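Local coordinates for protein neuraminidase (Influenza A virus, PDB 4K3Y) that forms the tetrameric six-bladed beta-propeller head of a bat influenza A virus neuraminidase-like surface protein of uncertain activity, at residues Cys156-Ala161 against Tyr174-Gly179; Arg143-Ser148 against Pro197-Thr202; Gly241-Gly246 against Gly277-Pro282. One frame throughout, in Å; residues are numbered along the deposited sequence.

Interaction 1: residues Cys156-Ala161 against Tyr174-Gly179. With NAG (2-acetamido-2-deoxy-beta-D-glucopyranose), chain H.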
loop_
_atom_site.group_PDB
_atom_site.type_symbol
_atom_site.label_atom_id
_atom_site.label_comp_id
_atom_site.label_asym_id
_atom_site.label_seq_id
_atom_site.Cartn_x
_atom_site.Cartn_y
_atom_site.Cartn_z
ATOM N N CYS C 156 -10.834 -3.583 -27.173
ATOM C CA CYS C 156 -9.482 -3.030 -27.194
ATOM C C CYS C 156 -8.777 -3.368 -28.491
ATOM O O CYS C 156 -8.873 -4.490 -28.988
ATOM C CB CYS C 156 -8.659 -3.557 -26.023
ATOM S SG CYS C 156 -9.315 -3.103 -24.409
ATOM N N TYR C 157 -8.058 -2.397 -29.039
ATOM C CA TYR C 157 -7.326 -2.609 -30.292
ATOM C C TYR C 157 -5.801 -2.453 -30.117
ATOM O O TYR C 157 -5.326 -1.623 -29.335
ATOM C CB TYR C 157 -7.868 -1.689 -31.393
ATOM C CG TYR C 157 -9.381 -1.733 -31.537
ATOM C CD1 TYR C 157 -10.203 -0.886 -30.787
ATOM C CD2 TYR C 157 -9.990 -2.621 -32.419
ATOM C CE1 TYR C 157 -11.587 -0.923 -30.918
ATOM C CE2 TYR C 157 -11.371 -2.662 -32.558
ATOM C CZ TYR C 157 -12.164 -1.813 -31.809
ATOM O OH TYR C 157 -13.532 -1.862 -31.951
ATOM N N THR C 158 -5.040 -3.286 -30.816
ATOM C CA THR C 158 -3.587 -3.214 -30.763
ATOM C C THR C 158 -3.015 -3.690 -32.089
ATOM O O THR C 158 -3.706 -4.370 -32.857
ATOM C CB THR C 158 -3.003 -4.048 -29.599
ATOM O OG1 THR C 158 -1.583 -3.853 -29.528
ATOM C CG2 THR C 158 -3.306 -5.534 -29.782
ATOM N N ILE C 159 -1.762 -3.321 -32.363
ATOM C CA ILE C 159 -1.098 -3.725 -33.598
ATOM C C ILE C 159 0.151 -4.543 -33.278
ATOM O O ILE C 159 0.912 -4.181 -32.389
ATOM C CB ILE C 159 -0.764 -2.501 -34.468
ATOM C CG1 ILE C 159 -2.049 -1.728 -34.777
ATOM C CG2 ILE C 159 -0.076 -2.936 -35.764
ATOM C CD1 ILE C 159 -1.857 -0.273 -35.180
ATOM N N ILE C 160 0.345 -5.654 -33.987
ATOM C CA ILE C 160 1.497 -6.528 -33.748
ATOM C C ILE C 160 2.311 -6.755 -35.015
ATOM O O ILE C 160 1.757 -6.955 -36.096
ATOM C CB ILE C 160 1.067 -7.877 -33.150
ATOM C CG1 ILE C 160 0.366 -7.639 -31.808
ATOM C CG2 ILE C 160 2.264 -8.824 -32.982
ATOM C CD1 ILE C 160 -0.006 -8.903 -31.092
ATOM N N ALA C 161 3.632 -6.724 -34.867
ATOM C CA ALA C 161 4.541 -6.851 -35.999
ATOM C C ALA C 161 5.191 -8.233 -36.070
ATOM O O ALA C 161 5.578 -8.806 -35.045
ATOM C CB ALA C 161 5.606 -5.771 -35.935
ATOM N N TYR C 174 -5.341 -6.138 -34.305
ATOM C CA TYR C 174 -6.062 -7.045 -33.413
ATOM C C TYR C 174 -7.168 -6.336 -32.627
ATOM O O TYR C 174 -6.964 -5.245 -32.083
ATOM C CB TYR C 174 -5.105 -7.761 -32.450
ATOM C CG TYR C 174 -4.319 -8.886 -33.090
ATOM C CD1 TYR C 174 -3.149 -8.625 -33.800
ATOM C CD2 TYR C 174 -4.741 -10.208 -32.984
ATOM C CE1 TYR C 174 -2.426 -9.638 -34.392
ATOM C CE2 TYR C 174 -4.019 -11.233 -33.578
ATOM C CZ TYR C 174 -2.861 -10.937 -34.281
ATOM O OH TYR C 174 -2.120 -11.928 -34.882
ATOM N N ARG C 175 -8.341 -6.962 -32.580
ATOM C CA ARG C 175 -9.427 -6.483 -31.739
ATOM C C ARG C 175 -9.570 -7.451 -30.568
ATOM O O ARG C 175 -9.500 -8.668 -30.756
ATOM C CB ARG C 175 -10.726 -6.374 -32.543
ATOM C CG ARG C 175 -11.969 -6.957 -31.854
ATOM C CD ARG C 175 -13.285 -6.682 -32.594
ATOM N NE ARG C 175 -13.221 -6.966 -34.027
ATOM C CZ ARG C 175 -13.541 -6.081 -34.970
ATOM N NH1 ARG C 175 -13.950 -4.863 -34.623
ATOM N NH2 ARG C 175 -13.456 -6.408 -36.254
ATOM N N LEU C 176 -9.748 -6.917 -29.363
ATOM C CA LEU C 176 -9.815 -7.761 -28.172
ATOM C C LEU C 176 -10.971 -7.417 -27.258
ATOM O O LEU C 176 -11.214 -6.245 -26.941
ATOM C CB LEU C 176 -8.521 -7.666 -27.368
ATOM C CG LEU C 176 -7.250 -8.160 -28.051
ATOM C CD1 LEU C 176 -6.106 -7.289 -27.598
ATOM C CD2 LEU C 176 -6.970 -9.615 -27.710
ATOM N N VAL C 177 -11.672 -8.452 -26.822
ATOM C CA VAL C 177 -12.730 -8.270 -25.851
ATOM C C VAL C 177 -12.384 -9.035 -24.577
ATOM O O VAL C 177 -12.097 -10.232 -24.629
ATOM C CB VAL C 177 -14.072 -8.716 -26.422
ATOM C CG1 VAL C 177 -14.911 -9.349 -25.342
ATOM C CG2 VAL C 177 -14.792 -7.528 -27.039
ATOM N N ASN C 178 -12.375 -8.330 -23.446
ATOM C CA ASN C 178 -12.104 -8.946 -22.143
ATOM C C ASN C 178 -10.886 -9.870 -22.117
ATOM O O ASN C 178 -10.892 -10.896 -21.438
ATOM C CB ASN C 178 -13.322 -9.735 -21.643
ATOM C CG ASN C 178 -14.515 -8.850 -21.319
ATOM O OD1 ASN C 178 -14.489 -7.627 -21.528
ATOM N ND2 ASN C 178 -15.584 -9.481 -20.816
ATOM N N GLY C 179 -9.853 -9.525 -22.872
ATOM C CA GLY C 179 -8.642 -10.318 -22.867
ATOM C C GLY C 179 -8.572 -11.403 -23.924
ATOM O O GLY C 179 -7.557 -12.097 -24.025
HETATM C C1 NAG H . -16.613 -8.567 -20.380
HETATM C C2 NAG H . -17.922 -9.154 -20.909
HETATM C C3 NAG H . -19.107 -8.331 -20.418
HETATM C C4 NAG H . -19.044 -8.128 -18.910
HETATM C C5 NAG H . -17.676 -7.625 -18.454
HETATM C C6 NAG H . -17.560 -7.624 -16.931
HETATM C C7 NAG H . -17.932 -10.308 -23.073
HETATM C C8 NAG H . -18.408 -10.179 -24.494
HETATM N N2 NAG H . -17.924 -9.179 -22.363
HETATM O O3 NAG H . -20.319 -8.962 -20.776
HETATM O O4 NAG H . -20.044 -7.201 -18.541
HETATM O O5 NAG H . -16.650 -8.446 -18.971
HETATM O O6 NAG H . -17.453 -8.952 -16.460
HETATM O O7 NAG H . -17.570 -11.398 -22.614
#
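Y157 and R175 project from one face of a two-stranded antiparallel unit, side by side and pointing the same way. Y157 CE2 rests 3.8 Å from R175 CB, while the guanidinium is turned 73° from the phenol ring and brings NH1 to the ring's edge, in its plane. An arginine suits this place because its aliphatic stem can line the ring and its charged end can reach further acceptors: NH1 is hydrogen-bonded to Q226 O and NE to A182 O. The phenol oxygen of Y157 is hydrogen-bonded to T155 OG1.

The opposite face carries C156, T158, Y174 and L176. With OG1 of T158 anti to the backbone N (chi1 -175°), its CG2 methyl is turned over the partner strand, 3.9 Å from Y174 CB and 4.0 Å from L176 CD1. The same torsion directs OG1 to Q145 OE1, so this threonine serves an apolar and a polar neighbour at once. Farther along, the side chains of I160 and Y174 cross at about a right angle, with I160 CB 4.1 Å from Y174 CE1; both also touch I134 of strand 129-134, so an apolar residue suits this buried face.

The pleat of the strands gives this alternation, and the backbone bonds fix the register. C156 N donates to L176 O at 2.7 Å and Y174 N to T158 O at 2.8 Å, each with its reciprocal bond, which makes C156-L176 and T158-Y174 hydrogen-bonded pairs around the non-hydrogen-bonded Y157-R175. C156 is also tied to C151 by a disulfide. Just past the strand, N178 carries an N-linked glycan, and V177 CG1 lies 3.7 Å from C8 of its first NAG. Strands 155-162 and 170-177, consecutive and antiparallel, form a beta hairpin, the two middle strands of a four-stranded propeller blade.

Interaction 2: residues Arg143-Ser148 against Pro197-Thr202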
loop_
_atom_site.group_PDB
_atom_site.type_symbol
_atom_site.label_atom_id
_atom_site.label_comp_id
_atom_site.label_asym_id
_atom_site.label_seq_id
_atom_site.Cartn_x
_atom_site.Cartn_y
_atom_site.Cartn_z
ATOM N N ARG C 143 6.345 -8.542 -32.233
ATOM C CA ARG C 143 6.639 -7.251 -31.607
ATOM C C ARG C 143 5.375 -6.461 -31.276
ATOM O O ARG C 143 4.595 -6.117 -32.180
ATOM C CB ARG C 143 7.483 -6.390 -32.548
ATOM C CG ARG C 143 8.929 -6.811 -32.731
ATOM C CD ARG C 143 9.402 -6.404 -34.124
ATOM N NE ARG C 143 9.395 -7.565 -34.997
ATOM C CZ ARG C 143 9.157 -7.536 -36.303
ATOM N NH1 ARG C 143 8.904 -6.394 -36.922
ATOM N NH2 ARG C 143 9.186 -8.666 -36.991
ATOM N N THR C 144 5.186 -6.136 -29.997
ATOM C CA THR C 144 4.099 -5.220 -29.606
ATOM C C THR C 144 4.404 -3.769 -29.985
ATOM O O THR C 144 5.513 -3.451 -30.427
ATOM C CB THR C 144 3.823 -5.270 -28.105
ATOM O OG1 THR C 144 4.798 -4.482 -27.407
ATOM C CG2 THR C 144 3.863 -6.714 -27.608
ATOM N N GLN C 145 3.437 -2.881 -29.791
ATOM C CA GLN C 145 3.619 -1.500 -30.218
ATOM C C GLN C 145 4.391 -0.675 -29.193
ATOM O O GLN C 145 4.685 0.507 -29.437
ATOM C CB GLN C 145 2.281 -0.847 -30.524
ATOM C CG GLN C 145 1.200 -1.206 -29.535
ATOM C CD GLN C 145 -0.147 -0.608 -29.902
ATOM O OE1 GLN C 145 -1.203 -1.179 -29.601
ATOM N NE2 GLN C 145 -0.120 0.557 -30.535
ATOM N N ALA C 146 4.729 -1.310 -28.066
ATOM C CA ALA C 146 5.575 -0.692 -27.040
ATOM C C ALA C 146 5.006 0.658 -26.643
ATOM O O ALA C 146 5.720 1.671 -26.560
ATOM C CB ALA C 146 7.019 -0.533 -27.531
ATOM N N SER C 147 3.712 0.628 -26.369
ATOM C CA SER C 147 2.901 1.805 -26.214
ATOM C C SER C 147 1.533 1.345 -25.734
ATOM O O SER C 147 1.241 0.150 -25.692
ATOM C CB SER C 147 2.754 2.509 -27.558
ATOM O OG SER C 147 1.899 3.638 -27.427
ATOM N N SER C 148 0.688 2.297 -25.374
ATOM C CA SER C 148 -0.657 1.971 -24.962
ATOM C C SER C 148 -1.456 1.394 -26.125
ATOM O O SER C 148 -1.346 1.897 -27.264
ATOM C CB SER C 148 -1.354 3.219 -24.430
ATOM O OG SER C 148 -2.650 2.903 -23.950
ATOM N N PRO C 197 3.611 1.503 -33.406
ATOM C CA PRO C 197 2.660 2.624 -33.498
ATOM C C PRO C 197 2.209 3.144 -32.121
ATOM O O PRO C 197 1.998 2.351 -31.194
ATOM C CB PRO C 197 1.467 2.020 -34.252
ATOM C CG PRO C 197 1.607 0.524 -34.084
ATOM C CD PRO C 197 3.079 0.256 -33.990
ATOM N N THR C 198 2.117 4.466 -31.987
ATOM C CA THR C 198 1.491 5.087 -30.825
ATOM C C THR C 198 0.211 5.711 -31.317
ATOM O O THR C 198 0.156 6.300 -32.406
ATOM C CB THR C 198 2.365 6.171 -30.155
ATOM O OG1 THR C 198 3.107 6.885 -31.154
ATOM C CG2 THR C 198 3.327 5.541 -29.218
ATOM N N CYS C 199 -0.828 5.588 -30.515
ATOM C CA CYS C 199 -2.150 5.856 -31.037
ATOM C C CYS C 199 -2.965 6.781 -30.148
ATOM O O CYS C 199 -2.672 6.943 -28.964
ATOM C CB CYS C 199 -2.884 4.529 -31.268
ATOM S SG CYS C 199 -1.911 3.277 -32.167
ATOM N N TYR C 200 -3.991 7.389 -30.736
ATOM C CA TYR C 200 -5.001 8.121 -29.978
ATOM C C TYR C 200 -6.356 7.930 -30.645
ATOM O O TYR C 200 -6.437 7.555 -31.811
ATOM C CB TYR C 200 -4.642 9.605 -29.867
ATOM C CG TYR C 200 -4.615 10.354 -31.180
ATOM C CD1 TYR C 200 -3.502 10.306 -32.016
ATOM C CD2 TYR C 200 -5.694 11.130 -31.572
ATOM C CE1 TYR C 200 -3.484 11.002 -33.214
ATOM C CE2 TYR C 200 -5.683 11.822 -32.763
ATOM C CZ TYR C 200 -4.576 11.754 -33.579
ATOM O OH TYR C 200 -4.562 12.446 -34.760
ATOM N N TYR C 201 -7.422 8.169 -29.900
ATOM C CA TYR C 201 -8.770 8.077 -30.459
ATOM C C TYR C 201 -9.407 9.457 -30.564
ATOM O O TYR C 201 -9.348 10.256 -29.618
ATOM C CB TYR C 201 -9.657 7.179 -29.578
ATOM C CG TYR C 201 -11.102 7.107 -30.020
ATOM C CD1 TYR C 201 -11.489 6.228 -31.023
ATOM C CD2 TYR C 201 -12.079 7.918 -29.441
ATOM C CE1 TYR C 201 -12.803 6.151 -31.443
ATOM C CE2 TYR C 201 -13.404 7.851 -29.858
ATOM C CZ TYR C 201 -13.761 6.962 -30.860
ATOM O OH TYR C 201 -15.069 6.868 -31.299
ATOM N N THR C 202 -10.003 9.740 -31.714
ATOM C CA THR C 202 -10.937 10.851 -31.798
ATOM C C THR C 202 -11.807 10.709 -33.037
ATOM O O THR C 202 -11.381 10.090 -34.017
ATOM C CB THR C 202 -10.209 12.206 -31.800
ATOM O OG1 THR C 202 -11.162 13.267 -31.648
ATOM C CG2 THR C 202 -9.414 12.384 -33.090
#
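P197 opens the strand 197-202 by laying its ring against Q145, with its CD 3.7 Å from Q145 CB. A proline fits here because its compact apolar ring packs on Q145 CB and also touches C208 and I159. Its carbonyl accepts from the glutamine: P197 O takes the N-H of Q145 NE2 at 2.9 Å, with an N-H...O angle of 159°. P197 O lies in the glutamine's amide plane, but NE2 stands 44° out of the plane of the P197 carbonyl, not on a lone pair. What brings the amide there is the first torsion of Q145 (chi1 41°), which sets CG between the backbone N and the carbonyl carbon; from CG the chain runs out extended.

T198 follows, and meets S147 rather than Q145. Its CG2 methyl faces S147 CB at 3.5 Å. Small side chains on both sides are consistent with a close approach of loop and strand, and Q265 touches both T198 and S147.

At C199 the strand draws away from the loop, and the remaining contact is from SG to Q145 NE2, 3.6 Å apart. This sulfur is committed to a disulfide with C208 on the adjacent strand 205-211, so the glutamine amide passes beside a covalently fixed edge of the blade.

On the loop side, T144 OG1 accepts from A146 N in an ST turn at T144-A146, just before S147. Because the other end of the Q145 amide, OE1, is hydrogen-bonded to T158 OG1, both ends of this buried group are occupied; its flip is thereby probably fixed, and one neutral side chain links a loop to two blades without burying a charge.

Interaction 3: residues Gly241-Gly246 against Gly277-Pro282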
loop_
_atom_site.group_PDB
_atom_site.type_symbol
_atom_site.label_atom_id
_atom_site.label_comp_id
_atom_site.label_asym_id
_atom_site.label_seq_id
_atom_site.Cartn_x
_atom_site.Cartn_y
_atom_site.Cartn_z
ATOM N N GLY C 241 10.060 13.739 -39.161
ATOM C CA GLY C 241 9.757 13.216 -37.843
ATOM C C GLY C 241 10.697 12.177 -37.245
ATOM O O GLY C 241 10.880 12.144 -36.013
ATOM N N ASP C 242 11.286 11.317 -38.077
ATOM C CA ASP C 242 12.100 10.226 -37.536
ATOM C C ASP C 242 13.488 10.673 -37.088
ATOM O O ASP C 242 13.944 11.791 -37.378
ATOM C CB ASP C 242 12.240 9.065 -38.534
ATOM C CG ASP C 242 12.176 7.714 -37.861
ATOM O OD1 ASP C 242 12.711 7.620 -36.729
ATOM O OD2 ASP C 242 11.567 6.778 -38.452
ATOM N N THR C 243 14.141 9.774 -36.366
ATOM C CA THR C 243 15.545 9.898 -36.022
ATOM C C THR C 243 16.098 8.481 -36.117
ATOM O O THR C 243 15.671 7.603 -35.364
ATOM C CB THR C 243 15.741 10.432 -34.587
ATOM O OG1 THR C 243 15.256 11.782 -34.497
ATOM C CG2 THR C 243 17.227 10.393 -34.195
ATOM N N PRO C 244 17.080 8.253 -37.010
ATOM C CA PRO C 244 17.812 9.249 -37.804
ATOM C C PRO C 244 17.033 9.865 -38.953
ATOM O O PRO C 244 15.896 9.445 -39.244
ATOM C CB PRO C 244 18.964 8.442 -38.386
ATOM C CG PRO C 244 18.447 7.064 -38.478
ATOM C CD PRO C 244 17.549 6.882 -37.294
ATOM N N ARG C 245 17.676 10.845 -39.598
ATOM C CA ARG C 245 17.079 11.625 -40.678
ATOM C C ARG C 245 18.113 12.587 -41.266
ATOM O O ARG C 245 19.144 12.863 -40.652
ATOM C CB ARG C 245 15.858 12.407 -40.157
ATOM C CG ARG C 245 16.191 13.510 -39.151
ATOM C CD ARG C 245 14.967 14.372 -38.852
ATOM N NE ARG C 245 15.318 15.588 -38.113
ATOM C CZ ARG C 245 15.361 15.671 -36.790
ATOM N NH1 ARG C 245 15.061 14.613 -36.045
ATOM N NH2 ARG C 245 15.701 16.808 -36.214
ATOM N N GLY C 246 17.837 13.105 -42.453
ATOM C CA GLY C 246 18.693 14.125 -43.021
ATOM C C GLY C 246 18.116 15.524 -42.858
ATOM O O GLY C 246 17.339 15.772 -41.929
ATOM N N GLY C 277 6.277 15.815 -33.196
ATOM C CA GLY C 277 7.295 15.829 -32.168
ATOM C C GLY C 277 8.519 15.086 -32.648
ATOM O O GLY C 277 8.417 13.971 -33.165
ATOM N N ARG C 278 9.687 15.691 -32.475
ATOM C CA ARG C 278 10.914 14.992 -32.817
ATOM C C ARG C 278 12.089 15.398 -31.954
ATOM O O ARG C 278 12.026 16.362 -31.181
ATOM C CB ARG C 278 11.270 15.215 -34.283
ATOM C CG ARG C 278 12.021 16.499 -34.512
ATOM C CD ARG C 278 11.921 16.922 -35.953
ATOM N NE ARG C 278 12.728 18.108 -36.178
ATOM C CZ ARG C 278 13.023 18.595 -37.374
ATOM N NH1 ARG C 278 12.567 17.997 -38.462
ATOM N NH2 ARG C 278 13.766 19.689 -37.466
ATOM N N ILE C 279 13.153 14.617 -32.102
ATOM C CA ILE C 279 14.431 14.859 -31.466
ATOM C C ILE C 279 15.176 15.943 -32.251
ATOM O O ILE C 279 15.238 15.897 -33.482
ATOM C CB ILE C 279 15.225 13.556 -31.456
ATOM C CG1 ILE C 279 14.416 12.507 -30.685
ATOM C CG2 ILE C 279 16.622 13.770 -30.885
ATOM C CD1 ILE C 279 15.178 11.247 -30.283
ATOM N N ILE C 280 15.733 16.925 -31.545
ATOM C CA ILE C 280 16.242 18.120 -32.204
ATOM C C ILE C 280 17.543 17.866 -32.977
ATOM O O ILE C 280 17.636 18.190 -34.160
ATOM C CB ILE C 280 16.386 19.287 -31.216
ATOM C CG1 ILE C 280 15.041 19.535 -30.520
ATOM C CG2 ILE C 280 16.890 20.562 -31.938
ATOM C CD1 ILE C 280 15.095 20.597 -29.449
ATOM N N ASN C 281 18.541 17.288 -32.317
ATOM C CA ASN C 281 19.765 16.908 -33.004
ATOM C C ASN C 281 19.752 15.412 -33.247
ATOM O O ASN C 281 19.939 14.646 -32.317
ATOM C CB ASN C 281 21.009 17.294 -32.187
ATOM C CG ASN C 281 20.983 18.745 -31.709
ATOM O OD1 ASN C 281 19.920 19.329 -31.480
ATOM N ND2 ASN C 281 22.166 19.326 -31.544
ATOM N N PRO C 282 19.542 14.978 -34.501
ATOM C CA PRO C 282 19.481 13.518 -34.661
ATOM C C PRO C 282 20.839 12.820 -34.406
ATOM O O PRO C 282 20.883 11.585 -34.259
ATOM C CB PRO C 282 19.040 13.338 -36.126
ATOM C CG PRO C 282 18.685 14.722 -36.625
ATOM C CD PRO C 282 19.480 15.678 -35.794
HETATM O O HOH W 1 12.737 12.251 -34.062
#
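R245 presents the end of its guanidinium to the carbonyl of I279: NH1 and NH2 both donate to I279 O, each at 2.9 Å, with the oxygen in the guanidinium plane. NH1 has a second, weak bond to D242 O at 3.3 Å, and R245 NH2 also comes 3.1 Å from I280 O.

The flat faces are covered as well. P282 CG sits over the centre of one, 3.5 Å from R245 CZ, where a proline ring gives a compact apolar cover. Over the other lies the guanidinium of R278, stacked with planes 18° apart and centres 3.8 Å apart. R278 also makes salt bridges to E289 and D248, which probably offset its charge and make the stacking of two cations tolerable.

One water bridges the two segments: it donates to G241 O, accepts from I279 N and is hydrogen-bonded to T243 OG1. Meanwhile T243 N donates to D242 OD1, on the carboxylate's anti lone pair. Stacked arginines with carbonyls at the edge form a buried polar junction, which here joins an inter-blade loop of the propeller to strand 273-279 and the corner that follows it at I280.

How the interactions relate
All three contacts are largely buried, but at different depths: the centre of interaction 2 lies about 5 Å from the centre of the chain, whereas the centres of interactions 1 and 3 lie about 15 and about 16 Å from it, on opposite sides. Interaction 1 holds two strands of one blade by regular backbone bonding. The other two each fasten a loop to a strand through side chains, a neutral amide near the propeller centre and charged guanidiniums farther out. Interactions 1 and 2 touch: besides the threonine-glutamine bond, A161 N probably bonds to R143 O at 2.9 Å, and the hairpin is nested within the chain closed by interaction 2. Interaction 3 touches neither.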